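PDB 5YUQ: chintase from Rhizomucor miehei, which hydrolyses the beta-1,4 linkages of chitin as a fungal glycoside hydrolase family 18 enzyme, probably along a tunnel-shaped active site. Local coordinates for residues S16-H24 with N359-R369; G236-I245 with Y314-S325. One frame throughout, in Å; residues are numbered along the deposited sequence.

Contact 1: residues S16-H24 with N359-R369; sequences SIAWDKLDH and NTLLNALQDIR
Asp23 and Arg369 carry the charged part of this contact. The guanidinium grips the carboxylate side-on with two nitrogens, Arg369 NE lying 3.1 Å from Asp23 OD2 and Arg369 NH2 lying 3.0 Å from Asp23 OD1. The two planes are turned 58° apart, and both oxygens are met from above the carboxylate plane. Asp23 OD2 also accepts a hydrogen bond from the backbone N of Leu4.

Carbonyl oxygens of 16-24 take a second set of bonds, from Arg369 NH1 to Asp20 O (2.9 Å) and from Gln366 NE2 to Lys21 O (2.8 Å). Within 359-369, Arg369 NH1 also bonds Gln366 OE1, in the plane of both flat groups, tying the two donors together. The other hydrogen of Gln366 NE2 goes to Leu362 O in a practically linear bond (178°). Leu365 N reaches Leu362 O from the opposite face of its plane. A bend at chi2 (-59°) folds the Gln366 chain back for this. Water bridges Asp20 O to Arg369 NH2, and another joins Ser16 O to Asn359 OD1.

Lys21 links polar and apolar parts. Its NZ bonds Asn363 OD1 at 2.8 Å after a turn at chi4, while its CB rests 3.6 Å from Leu362 CD2, a methyl that also meets Ala18 CB.

The C-terminal tail is thus fastened to the loop entering barrel strand 24-32 mainly by polar side chains. With both amide ends of Gln366 engaged, its flip is fixed, and the guanidinium, bonded through all three nitrogens, is probably held in its rotation, its bidentate grip probably stabilising the Asp23 carboxylate as the anion.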
loop_
_atom_site.group_PDB
_atom_site.type_symbol
_atom_site.label_atom_id
_atom_site.label_comp_id
_atom_site.label_asym_id
_atom_site.label_seq_id
_atom_site.Cartn_x
_atom_site.Cartn_y
_atom_site.Cartn_z
ATOM N N SER A 16 -18.401 -8.439 -5.584
ATOM C CA SER A 16 -18.425 -9.739 -4.924
ATOM C C SER A 16 -17.060 -10.013 -4.296
ATOM O O SER A 16 -16.033 -9.957 -4.976
ATOM C CB SER A 16 -18.770 -10.841 -5.926
ATOM O OG SER A 16 -18.679 -12.124 -5.332
ATOM N N ILE A 17 -17.045 -10.301 -2.998
ATOM C CA ILE A 17 -15.794 -10.570 -2.300
ATOM C C ILE A 17 -15.536 -12.073 -2.248
ATOM O O ILE A 17 -16.381 -12.841 -1.781
ATOM C CB ILE A 17 -15.824 -9.978 -0.877
ATOM C CG1 ILE A 17 -15.935 -8.445 -0.942
ATOM C CG2 ILE A 17 -14.587 -10.385 -0.092
ATOM C CD1 ILE A 17 -16.034 -7.780 0.423
ATOM N N ALA A 18 -14.377 -12.497 -2.748
ATOM C CA ALA A 18 -14.051 -13.922 -2.813
ATOM C C ALA A 18 -13.540 -14.407 -1.465
ATOM O O ALA A 18 -12.350 -14.668 -1.295
ATOM C CB ALA A 18 -13.020 -14.188 -3.902
ATOM N N TRP A 19 -14.458 -14.536 -0.515
ATOM C CA TRP A 19 -14.109 -14.851 0.865
ATOM C C TRP A 19 -13.221 -16.082 1.012
ATOM O O TRP A 19 -12.350 -16.118 1.877
ATOM C CB TRP A 19 -15.381 -15.042 1.688
ATOM C CG TRP A 19 -16.234 -13.820 1.765
ATOM C CD1 TRP A 19 -17.420 -13.602 1.128
ATOM C CD2 TRP A 19 -15.963 -12.640 2.526
ATOM N NE1 TRP A 19 -17.907 -12.358 1.454
ATOM C CE2 TRP A 19 -17.029 -11.749 2.311
ATOM C CE3 TRP A 19 -14.921 -12.255 3.377
ATOM C CZ2 TRP A 19 -17.082 -10.491 2.912
ATOM C CZ3 TRP A 19 -14.981 -11.014 3.977
ATOM C CH2 TRP A 19 -16.050 -10.145 3.739
ATOM N N ASP A 20 -13.430 -17.091 0.172
ATOM C CA ASP A 20 -12.678 -18.336 0.327
ATOM C C ASP A 20 -11.232 -18.208 -0.146
ATOM O O ASP A 20 -10.421 -19.105 0.067
ATOM C CB ASP A 20 -13.393 -19.497 -0.372
ATOM C CG ASP A 20 -14.681 -19.883 0.326
ATOM O OD1 ASP A 20 -14.655 -20.037 1.568
ATOM O OD2 ASP A 20 -15.719 -20.015 -0.356
ATOM N N LYS A 21 -10.913 -17.076 -0.763
ATOM C CA LYS A 21 -9.569 -16.847 -1.287
ATOM C C LYS A 21 -8.749 -15.851 -0.460
ATOM O O LYS A 21 -7.683 -15.401 -0.888
ATOM C CB LYS A 21 -9.649 -16.403 -2.753
ATOM C CG LYS A 21 -10.286 -17.452 -3.675
ATOM C CD LYS A 21 -10.514 -16.897 -5.077
ATOM C CE LYS A 21 -11.168 -17.922 -6.010
ATOM N NZ LYS A 21 -10.251 -19.046 -6.320
ATOM N N LEU A 22 -9.230 -15.530 0.738
ATOM C CA LEU A 22 -8.528 -14.568 1.592
ATOM C C LEU A 22 -8.794 -14.853 3.053
ATOM O O LEU A 22 -9.741 -15.567 3.387
ATOM C CB LEU A 22 -8.937 -13.131 1.236
ATOM C CG LEU A 22 -10.431 -12.779 1.267
ATOM C CD1 LEU A 22 -10.894 -12.371 2.657
ATOM C CD2 LEU A 22 -10.727 -11.680 0.274
ATOM N N ASP A 23 -7.970 -14.279 3.921
ATOM C CA ASP A 23 -8.082 -14.527 5.354
ATOM C C ASP A 23 -8.534 -13.307 6.136
ATOM O O ASP A 23 -9.077 -13.427 7.231
ATOM C CB ASP A 23 -6.727 -14.971 5.901
ATOM C CG ASP A 23 -6.194 -16.184 5.190
ATOM O OD1 ASP A 23 -6.821 -17.254 5.321
ATOM O OD2 ASP A 23 -5.149 -16.077 4.514
ATOM N N HIS A 24 -8.294 -12.129 5.580
ATOM C CA HIS A 24 -8.405 -10.902 6.339
ATOM C C HIS A 24 -8.823 -9.789 5.393
ATOM O O HIS A 24 -8.216 -9.613 4.343
ATOM C CB HIS A 24 -7.023 -10.610 6.954
ATOM C CG HIS A 24 -6.961 -9.393 7.820
ATOM N ND1 HIS A 24 -5.797 -8.672 7.981
ATOM C CD2 HIS A 24 -7.884 -8.799 8.615
ATOM C CE1 HIS A 24 -6.010 -7.673 8.821
ATOM N NE2 HIS A 24 -7.266 -7.729 9.224
ATOM N N ASN A 359 -10.793 -13.618 -10.912
ATOM C CA ASN A 359 -9.875 -13.604 -9.770
ATOM C C ASN A 359 -8.457 -13.975 -10.181
ATOM O O ASN A 359 -7.750 -14.629 -9.418
ATOM C CB ASN A 359 -10.332 -14.558 -8.648
ATOM C CG ASN A 359 -11.808 -14.413 -8.305
ATOM O OD1 ASN A 359 -12.227 -13.413 -7.717
ATOM N ND2 ASN A 359 -12.597 -15.437 -8.635
ATOM N N THR A 360 -8.037 -13.555 -11.373
ATOM C CA THR A 360 -6.705 -13.894 -11.873
ATOM C C THR A 360 -5.589 -13.535 -10.887
ATOM O O THR A 360 -4.745 -14.372 -10.565
ATOM C CB THR A 360 -6.410 -13.212 -13.215
ATOM O OG1 THR A 360 -7.375 -13.637 -14.187
ATOM C CG2 THR A 360 -5.020 -13.587 -13.708
ATOM N N LEU A 361 -5.585 -12.293 -10.413
ATOM C CA LEU A 361 -4.526 -11.852 -9.507
ATOM C C LEU A 361 -4.672 -12.428 -8.106
ATOM O O LEU A 361 -3.679 -12.789 -7.487
ATOM C CB LEU A 361 -4.437 -10.328 -9.454
ATOM C CG LEU A 361 -4.145 -9.668 -10.804
ATOM C CD1 LEU A 361 -3.796 -8.221 -10.561
ATOM C CD2 LEU A 361 -3.019 -10.382 -11.542
ATOM N N LEU A 362 -5.896 -12.531 -7.601
ATOM C CA LEU A 362 -6.084 -13.102 -6.266
ATOM C C LEU A 362 -5.729 -14.585 -6.257
ATOM O O LEU A 362 -5.120 -15.076 -5.307
ATOM C CB LEU A 362 -7.510 -12.870 -5.762
ATOM C CG LEU A 362 -7.863 -13.366 -4.354
ATOM C CD1 LEU A 362 -6.919 -12.788 -3.303
ATOM C CD2 LEU A 362 -9.308 -13.024 -4.023
ATOM N N ASN A 363 -6.067 -15.283 -7.337
ATOM C CA ASN A 363 -5.651 -16.672 -7.487
ATOM C C ASN A 363 -4.137 -16.808 -7.469
ATOM O O ASN A 363 -3.605 -17.771 -6.936
ATOM C CB ASN A 363 -6.211 -17.267 -8.782
ATOM C CG ASN A 363 -7.692 -17.536 -8.693
ATOM O OD1 ASN A 363 -8.263 -17.536 -7.603
ATOM N ND2 ASN A 363 -8.321 -17.789 -9.829
ATOM N N ALA A 364 -3.446 -15.834 -8.051
ATOM C CA ALA A 364 -1.984 -15.842 -8.092
ATOM C C ALA A 364 -1.347 -15.736 -6.712
ATOM O O ALA A 364 -0.157 -15.995 -6.546
ATOM C CB ALA A 364 -1.481 -14.708 -8.986
ATOM N N LEU A 365 -2.134 -15.342 -5.719
ATOM C CA LEU A 365 -1.598 -15.173 -4.378
ATOM C C LEU A 365 -1.828 -16.390 -3.491
ATOM O O LEU A 365 -1.304 -16.432 -2.387
ATOM C CB LEU A 365 -2.199 -13.934 -3.706
ATOM C CG LEU A 365 -1.924 -12.595 -4.389
ATOM C CD1 LEU A 365 -2.542 -11.441 -3.593
ATOM C CD2 LEU A 365 -0.428 -12.397 -4.560
ATOM N N GLN A 366 -2.588 -17.375 -3.963
ATOM C CA GLN A 366 -3.045 -18.432 -3.057
ATOM C C GLN A 366 -1.958 -19.262 -2.393
ATOM O O GLN A 366 -2.176 -19.783 -1.307
ATOM C CB GLN A 366 -4.088 -19.329 -3.736
ATOM C CG GLN A 366 -5.338 -18.561 -4.116
ATOM C CD GLN A 366 -5.994 -17.913 -2.910
ATOM O OE1 GLN A 366 -6.397 -18.597 -1.966
ATOM N NE2 GLN A 366 -6.103 -16.588 -2.932
ATOM N N ASP A 367 -0.785 -19.373 -3.004
ATOM C CA ASP A 367 0.267 -20.187 -2.399
ATOM C C ASP A 367 0.740 -19.659 -1.046
ATOM O O ASP A 367 1.397 -20.377 -0.305
ATOM C CB ASP A 367 1.462 -20.371 -3.343
ATOM C CG ASP A 367 1.158 -21.305 -4.493
ATOM O OD1 ASP A 367 0.146 -22.034 -4.423
ATOM O OD2 ASP A 367 1.938 -21.316 -5.470
ATOM N N ILE A 368 0.419 -18.409 -0.724
ATOM C CA ILE A 368 0.808 -17.855 0.567
ATOM C C ILE A 368 -0.015 -18.467 1.693
ATOM O O ILE A 368 0.428 -18.480 2.841
ATOM C CB ILE A 368 0.682 -16.305 0.601
ATOM C CG1 ILE A 368 1.515 -15.711 1.742
ATOM C CG2 ILE A 368 -0.763 -15.887 0.770
ATOM C CD1 ILE A 368 3.013 -15.845 1.547
ATOM N N ARG A 369 -1.201 -18.990 1.380
ATOM C CA ARG A 369 -2.067 -19.494 2.448
ATOM C C ARG A 369 -2.057 -21.009 2.561
ATOM O O ARG A 369 -3.082 -21.635 2.850
ATOM C CB ARG A 369 -3.498 -18.948 2.355
ATOM C CG ARG A 369 -3.967 -18.571 0.981
ATOM C CD ARG A 369 -5.112 -17.573 1.069
ATOM N NE ARG A 369 -6.046 -17.887 2.145
ATOM C CZ ARG A 369 -7.228 -18.463 1.964
ATOM N NH1 ARG A 369 -7.625 -18.797 0.744
ATOM N NH2 ARG A 369 -8.012 -18.709 3.006
HETATM O O HOH W 1 -14.730 -12.352 -6.786
HETATM O O HOH W 2 -10.552 -19.969 3.083
#

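Contact 2: residues G236-I245 with Y314-S325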
loop_
_atom_site.group_PDB
_atom_site.type_symbol
_atom_site.label_atom_id
_atom_site.label_comp_id
_atom_site.label_asym_id
_atom_site.label_seq_id
_atom_site.Cartn_x
_atom_site.Cartn_y
_atom_site.Cartn_z
ATOM N N GLY A 236 -1.229 -1.280 -12.239
ATOM C CA GLY A 236 0.063 -0.825 -12.697
ATOM C C GLY A 236 0.036 0.682 -12.849
ATOM O O GLY A 236 -0.958 1.328 -12.507
ATOM N N ARG A 237 1.124 1.248 -13.352
ATOM C CA ARG A 237 1.186 2.694 -13.564
ATOM C C ARG A 237 1.779 3.004 -14.920
ATOM O O ARG A 237 2.726 2.343 -15.353
ATOM C CB ARG A 237 2.018 3.370 -12.474
ATOM C CG ARG A 237 2.369 4.826 -12.777
ATOM C CD ARG A 237 2.841 5.585 -11.534
ATOM N NE ARG A 237 1.793 5.613 -10.519
ATOM C CZ ARG A 237 1.722 4.767 -9.503
ATOM N NH1 ARG A 237 2.663 3.843 -9.343
ATOM N NH2 ARG A 237 0.724 4.854 -8.640
ATOM N N VAL A 238 1.212 3.996 -15.602
ATOM C CA VAL A 238 1.809 4.474 -16.836
ATOM C C VAL A 238 2.723 5.671 -16.595
ATOM O O VAL A 238 2.465 6.506 -15.726
ATOM C CB VAL A 238 0.751 4.823 -17.918
ATOM C CG1 VAL A 238 0.044 3.562 -18.390
ATOM C CG2 VAL A 238 -0.242 5.856 -17.400
ATOM N N SER A 239 3.820 5.707 -17.340
ATOM C CA SER A 239 4.687 6.872 -17.411
ATOM C C SER A 239 4.812 7.240 -18.877
ATOM O O SER A 239 4.574 6.416 -19.761
ATOM C CB SER A 239 6.070 6.553 -16.855
ATOM O OG SER A 239 6.002 6.226 -15.475
ATOM N N LYS A 240 5.191 8.479 -19.142
ATOM C CA LYS A 240 5.416 8.911 -20.513
ATOM C C LYS A 240 6.908 8.869 -20.806
ATOM O O LYS A 240 7.682 9.596 -20.182
ATOM C CB LYS A 240 4.913 10.336 -20.704
ATOM C CG LYS A 240 5.033 10.812 -22.150
ATOM C CD LYS A 240 4.592 12.248 -22.303
ATOM C CE LYS A 240 4.556 12.618 -23.783
ATOM N NZ LYS A 240 4.159 14.036 -23.976
ATOM N N THR A 241 7.320 8.015 -21.739
ATOM C CA THR A 241 8.732 7.958 -22.106
ATOM C C THR A 241 9.073 9.093 -23.069
ATOM O O THR A 241 8.218 9.552 -23.836
ATOM C CB THR A 241 9.116 6.608 -22.729
ATOM O OG1 THR A 241 8.510 6.479 -24.021
ATOM C CG2 THR A 241 8.637 5.467 -21.847
ATOM N N LEU A 242 10.321 9.550 -23.027
ATOM C CA LEU A 242 10.756 10.627 -23.909
ATOM C C LEU A 242 11.033 10.108 -25.308
ATOM O O LEU A 242 10.883 10.841 -26.276
ATOM C CB LEU A 242 12.007 11.314 -23.356
ATOM C CG LEU A 242 11.845 11.966 -21.989
ATOM C CD1 LEU A 242 13.131 12.682 -21.580
ATOM C CD2 LEU A 242 10.673 12.926 -22.013
ATOM N N GLU A 243 11.454 8.848 -25.397
ATOM C CA GLU A 243 11.688 8.172 -26.676
ATOM C C GLU A 243 11.012 6.810 -26.610
ATOM O O GLU A 243 10.660 6.346 -25.527
ATOM C CB GLU A 243 13.188 7.995 -26.925
ATOM C CG GLU A 243 13.970 9.278 -27.086
ATOM C CD GLU A 243 13.619 10.028 -28.341
ATOM O OE1 GLU A 243 13.201 9.379 -29.322
ATOM O OE2 GLU A 243 13.776 11.269 -28.351
ATOM N N PRO A 244 10.812 6.158 -27.758
ATOM C CA PRO A 244 10.110 4.869 -27.718
ATOM C C PRO A 244 10.888 3.776 -26.990
ATOM O O PRO A 244 12.124 3.795 -26.959
ATOM C CB PRO A 244 9.958 4.509 -29.201
ATOM C CG PRO A 244 9.964 5.859 -29.902
ATOM C CD PRO A 244 10.942 6.686 -29.130
ATOM N N ILE A 245 10.154 2.846 -26.389
ATOM C CA ILE A 245 10.748 1.623 -25.878
ATOM C C ILE A 245 10.767 0.611 -27.013
ATOM O O ILE A 245 9.831 0.540 -27.813
ATOM C CB ILE A 245 9.973 1.102 -24.660
ATOM C CG1 ILE A 245 10.368 1.909 -23.420
ATOM C CG2 ILE A 245 10.222 -0.395 -24.439
ATOM C CD1 ILE A 245 9.640 1.483 -22.163
ATOM N N TYR A 314 6.130 -5.270 -18.273
ATOM C CA TYR A 314 5.866 -3.898 -18.638
ATOM C C TYR A 314 5.465 -3.876 -20.090
ATOM O O TYR A 314 5.689 -4.843 -20.814
ATOM C CB TYR A 314 7.074 -2.992 -18.368
ATOM C CG TYR A 314 8.312 -3.303 -19.176
ATOM C CD1 TYR A 314 9.192 -4.308 -18.784
ATOM C CD2 TYR A 314 8.623 -2.568 -20.308
ATOM C CE1 TYR A 314 10.335 -4.578 -19.513
ATOM C CE2 TYR A 314 9.758 -2.831 -21.038
ATOM C CZ TYR A 314 10.605 -3.836 -20.646
ATOM O OH TYR A 314 11.732 -4.099 -21.380
ATOM N N ALA A 315 4.828 -2.791 -20.507
ATOM C CA ALA A 315 4.328 -2.719 -21.869
ATOM C C ALA A 315 4.505 -1.311 -22.395
ATOM O O ALA A 315 4.455 -0.344 -21.639
ATOM C CB ALA A 315 2.864 -3.143 -21.920
ATOM N N TYR A 316 4.732 -1.195 -23.697
ATOM C CA TYR A 316 4.898 0.113 -24.297
ATOM C C TYR A 316 3.812 0.364 -25.337
ATOM O O TYR A 316 3.528 -0.492 -26.174
ATOM C CB TYR A 316 6.274 0.244 -24.943
ATOM C CG TYR A 316 6.480 1.597 -25.583
ATOM C CD1 TYR A 316 6.630 2.740 -24.804
ATOM C CD2 TYR A 316 6.503 1.738 -26.961
ATOM C CE1 TYR A 316 6.808 3.991 -25.389
ATOM C CE2 TYR A 316 6.681 2.979 -27.547
ATOM C CZ TYR A 316 6.830 4.095 -26.755
ATOM O OH TYR A 316 7.003 5.323 -27.350
ATOM N N SER A 317 3.203 1.543 -25.261
ATOM C CA SER A 317 2.248 1.978 -26.269
ATOM C C SER A 317 2.847 3.135 -27.037
ATOM O O SER A 317 3.041 4.211 -26.480
ATOM C CB SER A 317 0.943 2.431 -25.613
ATOM O OG SER A 317 0.101 3.057 -26.576
ATOM N N PHE A 318 3.114 2.926 -28.327
ATOM C CA PHE A 318 3.702 3.978 -29.144
ATOM C C PHE A 318 2.749 5.174 -29.153
ATOM O O PHE A 318 3.172 6.327 -29.089
ATOM C CB PHE A 318 3.979 3.469 -30.562
ATOM C CG PHE A 318 4.792 4.420 -31.382
ATOM C CD1 PHE A 318 6.177 4.362 -31.379
ATOM C CD2 PHE A 318 4.167 5.389 -32.147
ATOM C CE1 PHE A 318 6.929 5.251 -32.129
ATOM C CE2 PHE A 318 4.904 6.285 -32.890
ATOM C CZ PHE A 318 6.290 6.223 -32.889
ATOM N N SER A 319 1.452 4.883 -29.213
ATOM C CA SER A 319 0.436 5.925 -29.087
ATOM C C SER A 319 0.468 6.510 -27.676
ATOM O O SER A 319 0.181 5.817 -26.701
ATOM C CB SER A 319 -0.951 5.361 -29.389
ATOM O OG SER A 319 -1.948 6.342 -29.173
ATOM N N GLY A 320 0.827 7.787 -27.577
ATOM C CA GLY A 320 0.981 8.449 -26.294
ATOM C C GLY A 320 2.338 8.212 -25.652
ATOM O O GLY A 320 2.618 8.764 -24.584
ATOM N N SER A 321 3.170 7.402 -26.306
ATOM C CA SER A 321 4.504 7.034 -25.813
ATOM C C SER A 321 4.474 6.647 -24.338
ATOM O O SER A 321 5.253 7.147 -23.532
ATOM C CB SER A 321 5.523 8.150 -26.049
ATOM O OG SER A 321 6.848 7.655 -25.892
ATOM N N LYS A 322 3.575 5.734 -24.007
ATOM C CA LYS A 322 3.351 5.348 -22.619
ATOM C C LYS A 322 4.029 4.032 -22.303
ATOM O O LYS A 322 3.907 3.072 -23.057
ATOM C CB LYS A 322 1.850 5.187 -22.370
ATOM C CG LYS A 322 1.018 6.344 -22.890
ATOM C CD LYS A 322 -0.412 6.293 -22.383
ATOM C CE LYS A 322 -1.227 5.205 -23.044
ATOM N NZ LYS A 322 -2.687 5.510 -22.955
ATOM N N VAL A 323 4.723 3.983 -21.174
ATOM C CA VAL A 323 5.145 2.702 -20.617
ATOM C C VAL A 323 4.274 2.364 -19.415
ATOM O O VAL A 323 4.039 3.206 -18.548
ATOM C CB VAL A 323 6.644 2.674 -20.239
ATOM C CG1 VAL A 323 6.971 3.769 -19.238
ATOM C CG2 VAL A 323 7.018 1.300 -19.691
ATOM N N LEU A 324 3.753 1.143 -19.402
ATOM C CA LEU A 324 2.961 0.646 -18.285
ATOM C C LEU A 324 3.796 -0.356 -17.537
ATOM O O LEU A 324 4.193 -1.372 -18.103
ATOM C CB LEU A 324 1.693 -0.056 -18.797
ATOM C CG LEU A 324 0.861 -0.839 -17.771
ATOM C CD1 LEU A 324 0.209 0.098 -16.789
ATOM C CD2 LEU A 324 -0.189 -1.698 -18.485
ATOM N N SER A 325 4.079 -0.073 -16.267
ATOM C CA SER A 325 4.669 -1.083 -15.404
ATOM C C SER A 325 3.522 -1.682 -14.624
ATOM O O SER A 325 2.727 -0.950 -14.038
ATOM C CB SER A 325 5.672 -0.472 -14.433
ATOM O OG SER A 325 6.017 -1.445 -13.450
HETATM O O HOH W 3 8.730 8.810 -27.708
#
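Tyr314 offers a ring edge to Ile245 CG2. Two residues on, the Tyr316 ring lies under the chain at Pro244 and Ile245: Ile245 N sits 3.5 Å above the ring plane, over its centre, and Ile245 CB makes a CH-pi contact 4.0 Å from the centroid. With CG anti to the backbone N (chi1 180°), the ring extends across to this chain, and Tyr316 OH shares a 2.8 Å hydrogen bond with Ser321 OG. Phe318 CE1 touches Pro244 CG obliquely.

A type II turn from Phe318 to Ser321 then reverses the chain, and Ser321 with Lys322 opposite Ser317 forms a G1 beta bulge, so that 312-317 and 322-325 make a beta hairpin. In this family 18 TIM barrel the hairpin belongs to the insertion between the seventh barrel strand, 228-240, and helix 329-341, consistent with the alpha+beta insertion domain of many family 18 chitinases; it pairs alongside the C-terminal end of that strand, which runs on out of the barrel. Ser321 O accepts a bond from Thr241 N at 2.9 Å, and Ser321 OG lies 2.8 Å from Thr241 OG1, which donates to Glu243 O.

From Lys322 the strands run antiparallel, at 155°. Val323 exchanges two backbone bonds with Ser239; its CG1 packs on Thr241 CG2 at 3.5 Å, its CG2 on Ile245 CD1. On the other face Leu324 CD1 meets Val238 CG1 at 3.8 Å. Ser325 closes the ladder with two backbone bonds to Arg237, whose guanidinium forms a salt bridge with Asp182, while Ser325 OG accepts a bond from the backbone N of Asn194.

Read from the N terminus, the chain meets contact 1 first, in the loop between strands 4-9 and 24-32, but that contact closes only when 359-369 returns after the last barrel strand, 346-350. The long loop so closed takes in most of the barrel and, within it, contact 2. There strand 228-240 runs on past the barrel and is joined by the hairpin of 314-325; the two loops nest and do not cross. The centres of contacts 1 and 2 lie about 30 Å apart. Contact 1 ties the loop after the first barrel strand to the C-terminal segment, whereas contact 2 joins the hairpin to a barrel strand. Strand 228-240 relates them: Leu365 packs on its Val232 and Phe234.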